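Local coordinates for protein ribonucleoside-diphosphate reductase small chain 2 (Saccharomyces cerevisiae, PDB 1JK0) that forms the small-subunit partner needed for folding of Rnr2 and assembly of ribonucleotide reductase, which makes deoxyribonucleotides for DNA synthesis, at residues 174-179 with 232-237; 17-22 with 170-175; 80-85 with 195-200. All blocks are in the same frame, centred on the assembly; numbering follows the deposited sequence.

Interactions 1 and 2 are neighbours, their centres about 9 Å apart, and they share Leu174 and Tyr175 at the start of helix 175-188. Met18 of interaction 2 also packs on interaction 1, its CE lying 3.4 Å from Ala176 CB, so helix 13-21, the 170-175 loop and the 232-237 loop meet at one corner of the helical fold. Interaction 3 lies on the other side of the chain's centre, with its own centre about 34 Å from that of interaction 1 and about 39 Å from that of interaction 2. It alone approaches the predicted active-site residue Tyr131, whose side chain is about 5 Å from that of Leu85; interactions 1 and 2 are remote from it.

Interaction 1. Residues 174-179 with 232-237; sequences LYAERL and AHLRTK
Leu234 reaches onto Ala176 and Tyr175, packing the loop between helices 207-232 and 240-258 on the first turn of helix 175-188 in the helical small-chain fold. Its two methyls make the dense part of the contact. Leu234 CD2 lies 3.4 Å from Ala176 CB. The same methyl meets the Tyr175 ring obliquely, Leu234 CD2 being 3.9 Å from Tyr175 CD2. The other branch, Leu234 CD1, lies in the ring plane at its edge, 3.9 Å from Tyr175 CE2. With chi1 at -179°, the tyrosine CG is trans to its backbone N, an orientation that turns the ring toward the leucine. Leu179 CD2 adds a looser touch, 4.2 Å from Leu234 CD2. Leu230 and Phe231 of helix 207-232 also pack on this patch.

The other side is polar and more open. Lys237 is exposed and its CB points away from the helix; its chain folds back so that Lys237 NZ bonds Leu234 O at 2.8 Å, and Ala232 O weakly. Thr236 OG1 is bonded to Glu25. No hydrogen bond spans the two segments, and only 155 Å² is buried between them, so their direct cohesion is apolar, while the polar bonds lie within the loop and to Glu25.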
loop_
_atom_site.group_PDB
_atom_site.type_symbol
_atom_site.label_atom_id
_atom_site.label_comp_id
_atom_site.label_asym_id
_atom_site.label_seq_id
_atom_site.Cartn_x
_atom_site.Cartn_y
_atom_site.Cartn_z
ATOM N N LEU B 174 9.247 25.003 3.121
ATOM C CA LEU B 174 9.507 24.282 4.364
ATOM C C LEU B 174 8.368 23.312 4.668
ATOM O O LEU B 174 7.220 23.552 4.285
ATOM C CB LEU B 174 9.656 25.262 5.518
ATOM C CG LEU B 174 10.909 26.134 5.527
ATOM C CD1 LEU B 174 10.807 27.156 6.657
ATOM C CD2 LEU B 174 12.138 25.264 5.699
ATOM N N TYR B 175 8.688 22.229 5.371
ATOM C CA TYR B 175 7.711 21.199 5.721
ATOM C C TYR B 175 6.454 21.747 6.380
ATOM O O TYR B 175 5.331 21.417 5.979
ATOM C CB TYR B 175 8.352 20.161 6.639
ATOM C CG TYR B 175 7.414 19.046 7.032
ATOM C CD1 TYR B 175 6.854 18.215 6.068
ATOM C CD2 TYR B 175 7.068 18.834 8.366
ATOM C CE1 TYR B 175 5.973 17.204 6.417
ATOM C CE2 TYR B 175 6.189 17.822 8.726
ATOM C CZ TYR B 175 5.646 17.011 7.744
ATOM O OH TYR B 175 4.779 16.004 8.087
ATOM N N ALA B 176 6.640 22.581 7.396
ATOM C CA ALA B 176 5.504 23.160 8.089
ATOM C C ALA B 176 4.633 23.890 7.084
ATOM O O ALA B 176 3.412 23.786 7.129
ATOM C CB ALA B 176 5.976 24.112 9.163
ATOM N N GLU B 177 5.267 24.627 6.173
ATOM C CA GLU B 177 4.536 25.361 5.154
ATOM C C GLU B 177 3.734 24.414 4.269
ATOM O O GLU B 177 2.502 24.532 4.177
ATOM C CB GLU B 177 5.498 26.189 4.305
ATOM C CG GLU B 177 5.966 27.458 5.000
ATOM C CD GLU B 177 7.033 28.204 4.222
ATOM O OE1 GLU B 177 7.488 29.256 4.722
ATOM O OE2 GLU B 177 7.419 27.739 3.124
ATOM N N ARG B 178 4.427 23.474 3.630
ATOM C CA ARG B 178 3.774 22.500 2.760
ATOM C C ARG B 178 2.596 21.858 3.481
ATOM O O ARG B 178 1.601 21.496 2.860
ATOM C CB ARG B 178 4.752 21.403 2.344
ATOM C CG ARG B 178 6.032 21.900 1.705
ATOM C CD ARG B 178 6.715 20.789 0.920
ATOM N NE ARG B 178 7.580 19.927 1.724
ATOM C CZ ARG B 178 8.786 20.278 2.149
ATOM N NH1 ARG B 178 9.264 21.475 1.853
ATOM N NH2 ARG B 178 9.525 19.425 2.844
ATOM N N LEU B 179 2.709 21.705 4.794
ATOM C CA LEU B 179 1.625 21.114 5.560
ATOM C C LEU B 179 0.406 22.030 5.515
ATOM O O LEU B 179 -0.680 21.603 5.136
ATOM C CB LEU B 179 2.072 20.881 7.005
ATOM C CG LEU B 179 2.045 19.454 7.559
ATOM C CD1 LEU B 179 2.319 18.417 6.484
ATOM C CD2 LEU B 179 3.073 19.367 8.654
ATOM N N ALA B 232 0.918 20.633 14.394
ATOM C CA ALA B 232 0.916 20.841 15.835
ATOM C C ALA B 232 2.133 20.248 16.521
ATOM O O ALA B 232 2.640 20.806 17.485
ATOM C CB ALA B 232 -0.339 20.258 16.433
ATOM N N HIS B 233 2.621 19.122 16.026
ATOM C CA HIS B 233 3.773 18.495 16.652
ATOM C C HIS B 233 5.115 19.000 16.151
ATOM O O HIS B 233 6.159 18.452 16.485
ATOM C CB HIS B 233 3.670 16.977 16.502
ATOM C CG HIS B 233 2.486 16.399 17.207
ATOM N ND1 HIS B 233 1.648 17.165 17.990
ATOM C CD2 HIS B 233 1.987 15.142 17.245
ATOM C CE1 HIS B 233 0.683 16.408 18.476
ATOM N NE2 HIS B 233 0.866 15.174 18.039
ATOM N N LEU B 234 5.089 20.058 15.356
ATOM C CA LEU B 234 6.314 20.629 14.830
ATOM C C LEU B 234 6.892 21.588 15.864
ATOM O O LEU B 234 6.189 22.469 16.363
ATOM C CB LEU B 234 6.014 21.360 13.526
ATOM C CG LEU B 234 6.732 20.880 12.263
ATOM C CD1 LEU B 234 6.903 19.364 12.247
ATOM C CD2 LEU B 234 5.931 21.357 11.075
ATOM N N ARG B 235 8.170 21.405 16.184
ATOM C CA ARG B 235 8.867 22.223 17.174
ATOM C C ARG B 235 9.126 23.659 16.729
ATOM O O ARG B 235 9.162 24.587 17.544
ATOM C CB ARG B 235 10.195 21.576 17.507
ATOM C CG ARG B 235 10.061 20.281 18.233
ATOM C CD ARG B 235 11.389 19.589 18.204
ATOM N NE ARG B 235 11.412 18.402 19.035
ATOM C CZ ARG B 235 12.517 17.719 19.279
ATOM N NH1 ARG B 235 13.663 18.118 18.742
ATOM N NH2 ARG B 235 12.483 16.656 20.067
ATOM N N THR B 236 9.318 23.816 15.425
ATOM C CA THR B 236 9.593 25.101 14.805
ATOM C C THR B 236 8.436 25.431 13.861
ATOM O O THR B 236 8.342 24.864 12.769
ATOM C CB THR B 236 10.889 25.022 13.973
ATOM O OG1 THR B 236 11.839 24.200 14.658
ATOM C CG2 THR B 236 11.482 26.396 13.758
ATOM N N LYS B 237 7.552 26.328 14.279
ATOM C CA LYS B 237 6.432 26.717 13.432
ATOM C C LYS B 237 6.911 27.857 12.532
ATOM O O LYS B 237 7.864 28.552 12.862
ATOM C CB LYS B 237 5.267 27.204 14.288
ATOM C CG LYS B 237 4.836 26.260 15.406
ATOM C CD LYS B 237 3.889 25.190 14.899
ATOM C CE LYS B 237 3.086 24.574 16.040
ATOM N NZ LYS B 237 3.958 23.949 17.073
#

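Interaction 2. Residues 17-22 with 170-175; sequences DMKEAE and NDDSLY
Leu174 points its side chain at helix 13-21, and its two methyls part to meet successive residues there. Leu174 CD1 goes to Met18, 3.3 Å from Met18 CB and 3.4 Å from Met18 CE: the methionine passes the leucine at a slant, CB meeting this branch directly and the bend at chi3 returning CE to it. Leu174 CD2 lies 3.3 Å from Lys19 CG, the lysine chain running across the leucine at about a right angle.

Beyond that crossing Lys19 extends until a last bend (chi4 -72°) turns Lys19 NZ to Asp172 OD1 at 2.7 Å, a salt bridge met nearly head-on to the C-O bond. These two side chains also stand roughly perpendicular, on the side where Asp172 is exposed and Lys19 partly so. Glu22, the last residue of 17-22 and just past the helix, comes in beside Tyr175. Its chain is extended beyond CG, and Glu22 OE2 takes Tyr175 N at 2.6 Å through the syn lone pair, with an N-H...O angle of 141°.

Asp172 centres an inverse gamma turn and Leu174 is the N-cap residue. The arrangement is the start of helix 175-188 in the helical, ferritin-like small-chain fold, its first-turn N-H, Tyr175 N, bonded by Glu22.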
loop_
_atom_site.group_PDB
_atom_site.type_symbol
_atom_site.label_atom_id
_atom_site.label_comp_id
_atom_site.label_asym_id
_atom_site.label_seq_id
_atom_site.Cartn_x
_atom_site.Cartn_y
_atom_site.Cartn_z
ATOM N N ASP B 17 16.557 29.890 8.938
ATOM C CA ASP B 17 16.817 29.194 10.193
ATOM C C ASP B 17 15.949 27.947 10.338
ATOM O O ASP B 17 16.427 26.895 10.769
ATOM C CB ASP B 17 16.579 30.130 11.378
ATOM C CG ASP B 17 17.598 31.261 11.443
ATOM O OD1 ASP B 17 17.587 32.010 12.444
ATOM O OD2 ASP B 17 18.408 31.406 10.500
ATOM N N MET B 18 14.672 28.067 9.977
ATOM C CA MET B 18 13.750 26.943 10.051
ATOM C C MET B 18 14.280 25.826 9.146
ATOM O O MET B 18 14.225 24.648 9.492
ATOM C CB MET B 18 12.359 27.384 9.603
ATOM C CG MET B 18 11.230 26.653 10.306
ATOM S SD MET B 18 9.564 27.284 9.937
ATOM C CE MET B 18 8.869 25.897 9.116
ATOM N N LYS B 19 14.804 26.204 7.985
ATOM C CA LYS B 19 15.358 25.235 7.046
ATOM C C LYS B 19 16.466 24.413 7.720
ATOM O O LYS B 19 16.607 23.218 7.465
ATOM C CB LYS B 19 15.941 25.945 5.817
ATOM C CG LYS B 19 14.959 26.798 5.009
ATOM C CD LYS B 19 15.703 27.681 3.997
ATOM C CE LYS B 19 14.758 28.569 3.187
ATOM N NZ LYS B 19 13.955 27.818 2.173
ATOM N N GLU B 20 17.259 25.051 8.573
ATOM C CA GLU B 20 18.340 24.341 9.242
ATOM C C GLU B 20 17.815 23.634 10.476
ATOM O O GLU B 20 18.424 22.686 10.971
ATOM C CB GLU B 20 19.439 25.312 9.655
ATOM C CG GLU B 20 20.827 24.835 9.300
ATOM C CD GLU B 20 21.039 24.791 7.796
ATOM O OE1 GLU B 20 20.843 25.843 7.143
ATOM O OE2 GLU B 20 21.399 23.711 7.272
ATOM N N ALA B 21 16.681 24.115 10.971
ATOM C CA ALA B 21 16.063 23.549 12.157
ATOM C C ALA B 21 15.260 22.287 11.844
ATOM O O ALA B 21 15.168 21.389 12.677
ATOM C CB ALA B 21 15.168 24.590 12.828
ATOM N N GLU B 22 14.678 22.202 10.654
ATOM C CA GLU B 22 13.901 21.020 10.317
ATOM C C GLU B 22 14.651 19.718 10.589
ATOM O O GLU B 22 14.100 18.640 10.411
ATOM C CB GLU B 22 13.466 21.057 8.853
ATOM C CG GLU B 22 12.541 22.194 8.513
ATOM C CD GLU B 22 11.846 21.991 7.183
ATOM O OE1 GLU B 22 12.512 21.585 6.205
ATOM O OE2 GLU B 22 10.629 22.249 7.114
ATOM N N ASN B 170 7.278 23.976 -5.121
ATOM C CA ASN B 170 8.425 24.879 -5.095
ATOM C C ASN B 170 9.522 24.371 -4.160
ATOM O O ASN B 170 9.270 24.063 -2.996
ATOM C CB ASN B 170 7.963 26.289 -4.677
ATOM C CG ASN B 170 9.114 27.191 -4.262
ATOM O OD1 ASN B 170 10.194 27.144 -4.848
ATOM N ND2 ASN B 170 8.881 28.029 -3.256
ATOM N N ASP B 171 10.740 24.279 -4.683
ATOM C CA ASP B 171 11.872 23.806 -3.899
ATOM C C ASP B 171 12.023 24.666 -2.646
ATOM O O ASP B 171 12.147 24.156 -1.535
ATOM C CB ASP B 171 13.155 23.872 -4.737
ATOM C CG ASP B 171 14.336 23.167 -4.069
ATOM O OD1 ASP B 171 14.843 23.678 -3.043
ATOM O OD2 ASP B 171 14.761 22.098 -4.569
ATOM N N ASP B 172 11.990 25.976 -2.831
ATOM C CA ASP B 172 12.138 26.898 -1.721
ATOM C C ASP B 172 10.908 26.901 -0.818
ATOM O O ASP B 172 10.171 27.888 -0.748
ATOM C CB ASP B 172 12.419 28.299 -2.262
ATOM C CG ASP B 172 12.550 29.327 -1.169
ATOM O OD1 ASP B 172 13.280 29.066 -0.181
ATOM O OD2 ASP B 172 11.924 30.399 -1.306
ATOM N N SER B 173 10.701 25.781 -0.129
ATOM C CA SER B 173 9.574 25.615 0.790
ATOM C C SER B 173 9.973 24.805 2.025
ATOM O O SER B 173 10.918 24.019 1.983
ATOM C CB SER B 173 8.419 24.903 0.082
ATOM O OG SER B 173 8.808 23.606 -0.343
ATOM N N LEU B 174 9.247 25.003 3.121
ATOM C CA LEU B 174 9.507 24.282 4.364
ATOM C C LEU B 174 8.368 23.312 4.668
ATOM O O LEU B 174 7.220 23.552 4.285
ATOM C CB LEU B 174 9.656 25.262 5.518
ATOM C CG LEU B 174 10.909 26.134 5.527
ATOM C CD1 LEU B 174 10.807 27.156 6.657
ATOM C CD2 LEU B 174 12.138 25.264 5.699
ATOM N N TYR B 175 8.688 22.229 5.371
ATOM C CA TYR B 175 7.711 21.199 5.721
ATOM C C TYR B 175 6.454 21.747 6.380
ATOM O O TYR B 175 5.331 21.417 5.979
ATOM C CB TYR B 175 8.352 20.161 6.639
ATOM C CG TYR B 175 7.414 19.046 7.032
ATOM C CD1 TYR B 175 6.854 18.215 6.068
ATOM C CD2 TYR B 175 7.068 18.834 8.366
ATOM C CE1 TYR B 175 5.973 17.204 6.417
ATOM C CE2 TYR B 175 6.189 17.822 8.726
ATOM C CZ TYR B 175 5.646 17.011 7.744
ATOM O OH TYR B 175 4.779 16.004 8.087
#

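Interaction 3. Residues 80-85 with 195-200; sequences TYIGNL and ASMFWL
Tyr81 of helix 78-89 leans across to Ser196 and Met197 of helix 191-200, joining two helices of the all-helical, ferritin-like fold of ribonucleotide reductase small chains. The short segments run roughly antiparallel, their directions 140° apart, and their axes come no nearer than 12.0 Å. The nearest CA pair, Ile82 CA and Met197 CA, is 8.5 Å apart, so side chains make the contact.

From CB, which points at the other helix, a chi1 near 180° sets the tyrosine CG beside the carbonyl carbon and sends the ring across the gap. Along one side of the ring, CD2 first meets the methyl of Met197, and Tyr81 CE2 comes closer to it, 3.4 Å from Met197 CE; the methyl approaches obliquely. CE2 and CZ then come alongside Ser196 CB, which lies in the ring plane at its edge. At the tip, Tyr81 OH is hydrogen-bonded to Ser196 OG at 2.5 Å, a bond whose shortness should not be pressed at 2.80 Å resolution. The serine oxygen is also bonded to Gly192 O, one turn earlier in its own helix, so two polar partners fix its position.

Met197 runs antiparallel to both Tyr81 and Leu85. Bends at chi2 and chi3 bring its methyl against both, with Met197 CE 4.1 Å from Leu85 CG, and near Ile82 CG1 as well. The side chain of Leu85 is in turn about 5 Å from that of Tyr131, so the contact borders the predicted active-site residue through Leu85. Farther along, Ile82 and Leu200 cross at about a right angle and meet by their terminal methyls, Ile82 CD1 lying 3.3 Å from Leu200 CD2.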
loop_
_atom_site.group_PDB
_atom_site.type_symbol
_atom_site.label_atom_id
_atom_site.label_comp_id
_atom_site.label_asym_id
_atom_site.label_seq_id
_atom_site.Cartn_x
_atom_site.Cartn_y
_atom_site.Cartn_z
ATOM N N THR B 80 -26.544 20.474 -15.150
ATOM C CA THR B 80 -25.278 20.914 -15.710
ATOM C C THR B 80 -24.277 21.130 -14.572
ATOM O O THR B 80 -23.085 20.853 -14.717
ATOM C CB THR B 80 -25.467 22.218 -16.513
ATOM O OG1 THR B 80 -26.557 22.052 -17.430
ATOM C CG2 THR B 80 -24.206 22.552 -17.300
ATOM N N TYR B 81 -24.778 21.613 -13.438
ATOM C CA TYR B 81 -23.948 21.867 -12.265
ATOM C C TYR B 81 -23.245 20.591 -11.836
ATOM O O TYR B 81 -22.031 20.443 -11.984
ATOM C CB TYR B 81 -24.816 22.368 -11.112
ATOM C CG TYR B 81 -24.038 22.682 -9.859
ATOM C CD1 TYR B 81 -22.881 23.464 -9.920
ATOM C CD2 TYR B 81 -24.465 22.231 -8.613
ATOM C CE1 TYR B 81 -22.164 23.793 -8.778
ATOM C CE2 TYR B 81 -23.756 22.554 -7.456
ATOM C CZ TYR B 81 -22.605 23.336 -7.550
ATOM O OH TYR B 81 -21.887 23.661 -6.427
ATOM N N ILE B 82 -24.036 19.679 -11.288
ATOM C CA ILE B 82 -23.557 18.388 -10.839
ATOM C C ILE B 82 -22.580 17.825 -11.861
ATOM O O ILE B 82 -21.590 17.199 -11.502
ATOM C CB ILE B 82 -24.737 17.425 -10.669
ATOM C CG1 ILE B 82 -25.673 17.974 -9.592
ATOM C CG2 ILE B 82 -24.242 16.030 -10.330
ATOM C CD1 ILE B 82 -26.969 17.222 -9.459
ATOM N N GLY B 83 -22.868 18.060 -13.137
ATOM C CA GLY B 83 -22.002 17.575 -14.195
ATOM C C GLY B 83 -20.558 17.958 -13.953
ATOM O O GLY B 83 -19.702 17.088 -13.833
ATOM N N ASN B 84 -20.282 19.257 -13.876
ATOM C CA ASN B 84 -18.920 19.735 -13.639
ATOM C C ASN B 84 -18.425 19.292 -12.257
ATOM O O ASN B 84 -17.293 18.827 -12.110
ATOM C CB ASN B 84 -18.872 21.267 -13.753
ATOM C CG ASN B 84 -19.300 21.768 -15.129
ATOM O OD1 ASN B 84 -18.640 21.499 -16.142
ATOM N ND2 ASN B 84 -20.411 22.499 -15.171
ATOM N N LEU B 85 -19.293 19.439 -11.254
ATOM C CA LEU B 85 -19.008 19.054 -9.867
ATOM C C LEU B 85 -18.350 17.680 -9.828
ATOM O O LEU B 85 -17.341 17.480 -9.153
ATOM C CB LEU B 85 -20.312 19.019 -9.066
ATOM C CG LEU B 85 -20.276 18.845 -7.547
ATOM C CD1 LEU B 85 -19.683 17.495 -7.174
ATOM C CD2 LEU B 85 -19.473 19.977 -6.942
ATOM N N ALA B 195 -20.530 21.921 0.355
ATOM C CA ALA B 195 -21.488 22.914 0.813
ATOM C C ALA B 195 -22.707 22.905 -0.110
ATOM O O ALA B 195 -23.851 23.008 0.342
ATOM C CB ALA B 195 -20.836 24.287 0.821
ATOM N N SER B 196 -22.453 22.764 -1.409
ATOM C CA SER B 196 -23.516 22.748 -2.412
ATOM C C SER B 196 -24.376 21.507 -2.316
ATOM O O SER B 196 -25.591 21.598 -2.142
ATOM C CB SER B 196 -22.925 22.814 -3.814
ATOM O OG SER B 196 -22.110 23.961 -3.963
ATOM N N MET B 197 -23.734 20.348 -2.443
ATOM C CA MET B 197 -24.427 19.071 -2.385
ATOM C C MET B 197 -25.155 18.856 -1.069
ATOM O O MET B 197 -26.157 18.147 -1.022
ATOM C CB MET B 197 -23.448 17.926 -2.644
ATOM C CG MET B 197 -22.924 17.889 -4.065
ATOM S SD MET B 197 -24.249 17.908 -5.296
ATOM C CE MET B 197 -24.010 19.534 -6.018
ATOM N N PHE B 198 -24.662 19.456 0.006
ATOM C CA PHE B 198 -25.351 19.306 1.279
ATOM C C PHE B 198 -26.706 19.996 1.118
ATOM O O PHE B 198 -27.703 19.608 1.732
ATOM C CB PHE B 198 -24.537 19.932 2.424
ATOM C CG PHE B 198 -23.760 18.924 3.245
ATOM C CD1 PHE B 198 -22.369 18.920 3.241
ATOM C CD2 PHE B 198 -24.424 17.980 4.027
ATOM C CE1 PHE B 198 -21.652 17.993 4.006
ATOM C CE2 PHE B 198 -23.712 17.047 4.795
ATOM C CZ PHE B 198 -22.330 17.056 4.783
ATOM N N TRP B 199 -26.735 21.018 0.269
ATOM C CA TRP B 199 -27.963 21.748 0.001
ATOM C C TRP B 199 -28.864 20.869 -0.869
ATOM O O TRP B 199 -29.912 20.396 -0.422
ATOM C CB TRP B 199 -27.645 23.071 -0.716
ATOM C CG TRP B 199 -28.863 23.814 -1.210
ATOM C CD1 TRP B 199 -29.044 24.345 -2.459
ATOM C CD2 TRP B 199 -30.083 24.065 -0.488
ATOM N NE1 TRP B 199 -30.299 24.901 -2.560
ATOM C CE2 TRP B 199 -30.957 24.745 -1.367
ATOM C CE3 TRP B 199 -30.523 23.781 0.817
ATOM C CZ2 TRP B 199 -32.248 25.144 -0.985
ATOM C CZ3 TRP B 199 -31.810 24.178 1.199
ATOM C CH2 TRP B 199 -32.654 24.853 0.296
ATOM N N LEU B 200 -28.434 20.636 -2.108
ATOM C CA LEU B 200 -29.183 19.820 -3.068
ATOM C C LEU B 200 -29.632 18.469 -2.515
ATOM O O LEU B 200 -30.525 17.826 -3.075
ATOM C CB LEU B 200 -28.342 19.598 -4.331
ATOM C CG LEU B 200 -28.965 18.839 -5.508
ATOM C CD1 LEU B 200 -30.182 19.586 -6.037
ATOM C CD2 LEU B 200 -27.919 18.682 -6.606
#